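Local atomic coordinates of endo-beta-mannanase (Rhizomucor miehei, PDB entry 4QP0), a protein that probably hydrolyses internal beta-1,4-mannosidic linkages in mannans, galactomannans and glucomannans as a secreted family 5 glycoside hydrolase with a TIM-barrel fold. Residues Thr84-Gly87 / Arg88-Tyr91. Sequence-based numbering, arbitrary orientation.
Sequences TGLG and RIDY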
loop_
_atom_site.group_PDB
_atom_site.type_symbol
_atom_site.label_atom_id
_atom_site.label_comp_id
_atom_site.label_asym_id
_atom_site.label_seq_id
_atom_site.Cartn_x
_atom_site.Cartn_y
_atom_site.Cartn_z
ATOM N N THR A 84 -1.522 -4.004 22.672
ATOM C CA THR A 84 -0.278 -4.399 22.019
ATOM C C THR A 84 -0.531 -4.946 20.613
ATOM O O THR A 84 0.390 -5.015 19.798
ATOM C CB THR A 84 0.532 -5.423 22.853
ATOM O OG1 THR A 84 -0.166 -6.671 22.897
ATOM C CG2 THR A 84 0.779 -4.913 24.278
ATOM N N GLY A 85 -1.783 -5.304 20.328
ATOM C CA GLY A 85 -2.125 -5.927 19.051
ATOM C C GLY A 85 -3.209 -5.273 18.216
ATOM O O GLY A 85 -3.313 -4.038 18.145
ATOM N N LEU A 86 -4.021 -6.130 17.595
ATOM C CA LEU A 86 -5.013 -5.752 16.584
ATOM C C LEU A 86 -6.089 -4.787 17.059
ATOM O O LEU A 86 -6.745 -4.143 16.240
ATOM C CB LEU A 86 -5.655 -7.006 15.981
ATOM C CG LEU A 86 -4.722 -7.819 15.077
ATOM C CD1 LEU A 86 -5.324 -9.173 14.724
ATOM C CD2 LEU A 86 -4.357 -7.034 13.820
ATOM N N GLY A 87 -6.261 -4.688 18.377
ATOM C CA GLY A 87 -7.158 -3.705 18.972
ATOM C C GLY A 87 -6.734 -2.291 18.613
ATOM O O GLY A 87 -7.569 -1.376 18.548
ATOM N N ARG A 88 -5.428 -2.115 18.382
ATOM C CA ARG A 88 -4.884 -0.865 17.848
ATOM C C ARG A 88 -5.442 -0.564 16.448
ATOM O O ARG A 88 -5.672 0.603 16.094
ATOM C CB ARG A 88 -3.356 -0.908 17.801
ATOM C CG ARG A 88 -2.662 -0.694 19.141
ATOM C CD ARG A 88 -1.160 -0.546 18.948
ATOM N NE ARG A 88 -0.505 0.034 20.115
ATOM C CZ ARG A 88 -0.280 1.336 20.294
ATOM N NH1 ARG A 88 -0.648 2.230 19.378
ATOM N NH2 ARG A 88 0.324 1.750 21.401
ATOM N N ILE A 89 -5.651 -1.612 15.653
ATOM C CA ILE A 89 -6.250 -1.447 14.329
ATOM C C ILE A 89 -7.722 -1.056 14.483
ATOM O O ILE A 89 -8.183 -0.125 13.814
ATOM C CB ILE A 89 -6.069 -2.695 13.438
ATOM C CG1 ILE A 89 -4.584 -3.011 13.240
ATOM C CG2 ILE A 89 -6.749 -2.512 12.086
ATOM C CD1 ILE A 89 -3.756 -1.890 12.633
ATOM N N ASP A 90 -8.430 -1.743 15.390
ATOM C CA ASP A 90 -9.827 -1.441 15.706
ATOM C C ASP A 90 -9.997 0.055 15.976
ATOM O O ASP A 90 -10.930 0.681 15.490
ATOM C CB ASP A 90 -10.304 -2.240 16.934
ATOM C CG ASP A 90 -10.459 -3.755 16.670
ATOM O OD1 ASP A 90 -10.226 -4.247 15.543
ATOM O OD2 ASP A 90 -10.831 -4.467 17.620
ATOM N N TYR A 91 -9.084 0.620 16.756
ATOM C CA TYR A 91 -9.151 2.029 17.104
ATOM C C TYR A 91 -8.885 2.915 15.893
ATOM O O TYR A 91 -9.519 3.961 15.732
ATOM C CB TYR A 91 -8.201 2.357 18.258
ATOM C CG TYR A 91 -8.291 3.801 18.706
ATOM C CD1 TYR A 91 -9.337 4.241 19.523
ATOM C CD2 TYR A 91 -7.336 4.736 18.299
ATOM C CE1 TYR A 91 -9.422 5.570 19.926
ATOM C CE2 TYR A 91 -7.415 6.065 18.696
ATOM C CZ TYR A 91 -8.452 6.474 19.507
ATOM O OH TYR A 91 -8.517 7.792 19.893
#
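Gly85 accepts the first bond of a helical start: Arg88 N lies 2.9 Å from Gly85 O, linking residues three apart as the loop turns into helix 87-98. One residue on, Leu86 O takes two donors. Asp90 N lies 3.1 Å from Leu86 O, fairly straight and in the carbonyl plane, whereas the bond from Ile89 N is weak and bent. Tyr91 N then reaches Gly87 O at 3.1 Å, continuing the i to i+4 pattern begun by Asp90 N and Leu86 O. Gly85 sits at phi -125°, psi -142°, a conformation that glycine, lacking a CB, adopts more easily than other residues.

Among the side chains, Leu86 and Ile89 meet obliquely through CD2 and CG1, 4.1 Å apart, a light apolar contact. Arg88 lays its aliphatic stem beside the Gly85 carbonyl, with CB 3.1 Å from Gly85 O; the chain then runs extended from CG to NE, carrying the guanidinium group to the backbone oxygens of Asp83, through NE, and Ser32, through NH1. Asp90 sets its carboxylate back over the start of the helix, CG standing 4.0 Å from Gly87 CA. Although buried, this acid is well satisfied: OD1 bonds Tyr161 OH, while OD2 pairs with Arg152 and also meets Ser155 N, which would probably stabilise its negative charge.

Tyr91 has CG anti to its backbone N (chi1 -177°), which directs the ring away from the loop and against Gln34 and Val37 of helix 34-47. Ile89 packs on Leu56, Phe66 and Tyr161. The turn thus joins the loop after strand 75-78 to a helix leading into barrel strand 102-106, beside helix 34-47.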